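Local coordinates for protein glycosyl transferase (PDB 5U02) that belongs to the TarS-type glycosyl transferases and here comprises a helical linker domain followed by beta-rich C-terminal domains, assembled as a trimer, at residues Gly165-Arg170 with Leu217-Gly222. Sequence-based numbering, arbitrary orientation.
Sequences GHYDVR and LEVQIG
D168 and Q220 face each other as an antiparallel hydrogen-bonded pair, and R170 with E218 repeats the pattern, so 168-170 and 217-221 illustrate how alternate residues of paired strands build two unlike faces. Each pair exchanges two backbone bonds, D168 N to Q220 O (3.0 Å) and Q220 N to D168 O (2.8 Å), then R170 N to E218 O and E218 N to R170 O. Between them V169 and V219 form a non-hydrogen-bonded pair, where V169 CA gives a CA-H...O contact to E218 O.

The polar face carries a salt bridge. R170 and E218 run side by side, and R170 NE meets E218 OE2 at 3.3 Å from above the carboxylate plane, while OE2 stays near the guanidinium plane; the two planes are 41° apart. A bend at chi3 (-71°) brings the NE edge of the R170 guanidinium to the E218 carboxylate, and NH2 adds a weak bond to OE1. R170 NH2 also forms a salt bridge with E164 of the third subunit, and G165 O of that same subunit accepts a hydrogen bond from Q220 NE2.

The apolar face is buried. V169 CG1 lies 3.9 Å from V219 CG2 and reaches the edge of the Y167 ring, whose CD1 is 4.0 Å from V219 CG1; Y167 CB rests on I221 CG1.

F160 meets the Y167 ring edge-to-face, strands 150-159 and 193-199 pack against this apolar side, and strand 224-229 pairs with the other edge of 212-221.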
ATOM      1  N   GLY A 165      -3.572  13.093  -1.994  1.00 55.32           N
ATOM      2  CA  GLY A 165      -2.166  12.773  -2.073  1.00 57.58           C
ATOM      3  C   GLY A 165      -1.365  13.038  -0.813  1.00 54.40           C
ATOM      4  O   GLY A 165      -0.288  12.454  -0.653  1.00 56.81           O
ATOM      5  N   HIS A 166      -1.848  13.899   0.076  1.00 49.70           N
ATOM      6  CA  HIS A 166      -1.103  14.251   1.276  1.00 53.41           C
ATOM      7  C   HIS A 166      -1.567  13.477   2.501  1.00 51.32           C
ATOM      8  O   HIS A 166      -1.038  13.693   3.596  1.00 54.94           O
ATOM      9  CB  HIS A 166      -1.195  15.758   1.520  1.00 59.47           C
ATOM     10  CG  HIS A 166      -0.761  16.577   0.345  1.00 64.61           C
ATOM     11  ND1 HIS A 166       0.554  16.648  -0.062  1.00 65.46           N
ATOM     12  CD2 HIS A 166      -1.465  17.345  -0.520  1.00 67.40           C
ATOM     13  CE1 HIS A 166       0.642  17.427  -1.126  1.00 67.43           C
ATOM     14  NE2 HIS A 166      -0.568  17.864  -1.423  1.00 68.73           N
ATOM     15  N   TYR A 167      -2.535  12.578   2.342  1.00 45.66           N
ATOM     16  CA  TYR A 167      -3.020  11.747   3.432  1.00 40.77           C
ATOM     17  C   TYR A 167      -3.108  10.308   2.947  1.00 39.78           C
ATOM     18  O   TYR A 167      -3.103  10.036   1.745  1.00 44.15           O
ATOM     19  CB  TYR A 167      -4.388  12.226   3.941  1.00 35.88           C
ATOM     20  CG  TYR A 167      -5.426  12.357   2.849  1.00 36.66           C
ATOM     21  CD1 TYR A 167      -6.303  11.320   2.578  1.00 37.22           C
ATOM     22  CD2 TYR A 167      -5.525  13.516   2.087  1.00 39.72           C
ATOM     23  CE1 TYR A 167      -7.252  11.427   1.579  1.00 37.15           C
ATOM     24  CE2 TYR A 167      -6.475  13.635   1.086  1.00 39.83           C
ATOM     25  CZ  TYR A 167      -7.335  12.587   0.837  1.00 37.88           C
ATOM     26  OH  TYR A 167      -8.280  12.693  -0.157  1.00 37.18           O
ATOM     27  N   ASP A 168      -3.180   9.384   3.898  1.00 39.07           N
ATOM     28  CA  ASP A 168      -3.388   7.975   3.605  1.00 37.73           C
ATOM     29  C   ASP A 168      -4.740   7.539   4.150  1.00 36.47           C
ATOM     30  O   ASP A 168      -5.241   8.099   5.131  1.00 35.83           O
ATOM     31  CB  ASP A 168      -2.284   7.102   4.211  1.00 42.52           C
ATOM     32  CG  ASP A 168      -0.901   7.474   3.712  1.00 47.97           C
ATOM     33  OD1 ASP A 168      -0.796   8.104   2.640  1.00 51.45           O
ATOM     34  OD2 ASP A 168       0.084   7.128   4.397  1.00 49.03           O
ATOM     35  N   VAL A 169      -5.333   6.539   3.503  1.00 33.60           N
ATOM     36  CA  VAL A 169      -6.619   5.995   3.918  1.00 32.51           C
ATOM     37  C   VAL A 169      -6.526   4.477   3.940  1.00 33.06           C
ATOM     38  O   VAL A 169      -5.856   3.869   3.097  1.00 38.92           O
ATOM     39  CB  VAL A 169      -7.779   6.462   3.007  1.00 35.78           C
ATOM     40  CG1 VAL A 169      -7.807   7.984   2.900  1.00 39.56           C
ATOM     41  CG2 VAL A 169      -7.691   5.832   1.632  1.00 32.77           C
ATOM     42  N   ARG A 170      -7.181   3.870   4.925  1.00 32.05           N
ATOM     43  CA  ARG A 170      -7.347   2.428   4.999  1.00 32.36           C
ATOM     44  C   ARG A 170      -8.784   2.144   5.401  1.00 27.68           C
ATOM     45  O   ARG A 170      -9.437   2.975   6.037  1.00 26.64           O
ATOM     46  CB  ARG A 170      -6.396   1.772   6.016  1.00 33.71           C
ATOM     47  CG  ARG A 170      -4.927   2.038   5.782  1.00 43.09           C
ATOM     48  CD  ARG A 170      -4.056   1.086   6.599  1.00 47.47           C
ATOM     49  NE  ARG A 170      -4.089   1.359   8.034  1.00 46.54           N
ATOM     50  CZ  ARG A 170      -3.501   0.587   8.946  1.00 44.95           C
ATOM     51  NH1 ARG A 170      -2.844  -0.504   8.564  1.00 45.52           N
ATOM     52  NH2 ARG A 170      -3.565   0.899  10.237  1.00 38.00           N
ATOM     53  N   LEU A 217     -13.589   4.194   8.096  1.00 25.92           N
ATOM     54  CA  LEU A 217     -12.524   4.659   7.218  1.00 27.30           C
ATOM     55  C   LEU A 217     -11.499   5.399   8.064  1.00 28.58           C
ATOM     56  O   LEU A 217     -11.834   6.392   8.720  1.00 26.36           O
ATOM     57  CB  LEU A 217     -13.052   5.574   6.115  1.00 26.53           C
ATOM     58  CG  LEU A 217     -11.944   6.076   5.181  1.00 26.73           C
ATOM     59  CD1 LEU A 217     -11.489   4.960   4.251  1.00 26.12           C
ATOM     60  CD2 LEU A 217     -12.379   7.293   4.379  1.00 27.50           C
ATOM     61  N   GLU A 218     -10.263   4.912   8.059  1.00 30.19           N
ATOM     62  CA  GLU A 218      -9.171   5.574   8.755  1.00 36.16           C
ATOM     63  C   GLU A 218      -8.460   6.509   7.786  1.00 34.69           C
ATOM     64  O   GLU A 218      -8.135   6.112   6.663  1.00 26.52           O
ATOM     65  CB  GLU A 218      -8.185   4.553   9.325  1.00 44.93           C
ATOM     66  CG  GLU A 218      -7.000   5.175  10.040  1.00 54.11           C
ATOM     67  CD  GLU A 218      -5.807   4.240  10.117  1.00 63.89           C
ATOM     68  OE1 GLU A 218      -5.716   3.463  11.091  1.00 66.74           O
ATOM     69  OE2 GLU A 218      -4.962   4.278   9.198  1.00 69.14           O
ATOM     70  N   VAL A 219      -8.236   7.748   8.221  1.00 37.47           N
ATOM     71  CA  VAL A 219      -7.575   8.774   7.421  1.00 39.08           C
ATOM     72  C   VAL A 219      -6.425   9.335   8.244  1.00 45.59           C
ATOM     73  O   VAL A 219      -6.652   9.951   9.291  1.00 50.28           O
ATOM     74  CB  VAL A 219      -8.539   9.898   7.011  1.00 38.98           C
ATOM     75  CG1 VAL A 219      -7.776  11.027   6.335  1.00 39.35           C
ATOM     76  CG2 VAL A 219      -9.631   9.355   6.100  1.00 35.26           C
ATOM     77  N   GLN A 220      -5.198   9.132   7.772  1.00 44.14           N
ATOM     78  CA  GLN A 220      -4.002   9.485   8.523  1.00 49.86           C
ATOM     79  C   GLN A 220      -3.280  10.641   7.847  1.00 51.77           C
ATOM     80  O   GLN A 220      -3.056  10.616   6.630  1.00 51.31           O
ATOM     81  CB  GLN A 220      -3.071   8.279   8.658  1.00 53.91           C
ATOM     82  CG  GLN A 220      -1.734   8.602   9.305  1.00 64.33           C
ATOM     83  CD  GLN A 220      -1.231   7.475  10.187  1.00 69.56           C
ATOM     84  OE1 GLN A 220      -0.638   7.713  11.242  1.00 72.16           O
ATOM     85  NE2 GLN A 220      -1.472   6.240   9.762  1.00 70.12           N
ATOM     86  N   ILE A 221      -2.921  11.645   8.637  1.00 53.16           N
ATOM     87  CA  ILE A 221      -2.184  12.816   8.168  1.00 56.06           C
ATOM     88  C   ILE A 221      -0.918  12.891   9.013  1.00 62.12           C
ATOM     89  O   ILE A 221      -0.905  13.481  10.098  1.00 62.93           O
ATOM     90  CB  ILE A 221      -3.004  14.103   8.276  1.00 53.61           C
ATOM     91  CG1 ILE A 221      -4.329  13.955   7.523  1.00 51.97           C
ATOM     92  CG2 ILE A 221      -2.182  15.307   7.805  1.00 52.07           C
ATOM     93  CD1 ILE A 221      -5.298  15.091   7.772  1.00 53.29           C
ATOM     94  N   GLY A 222       0.165  12.299   8.521  1.00 65.48           N
ATOM     95  CA  GLY A 222       1.363  12.185   9.327  1.00 70.63           C
ATOM     96  C   GLY A 222       1.150  11.226  10.479  1.00 74.42           C
ATOM     97  O   GLY A 222       1.395  10.024  10.344  1.00 76.99           O
TER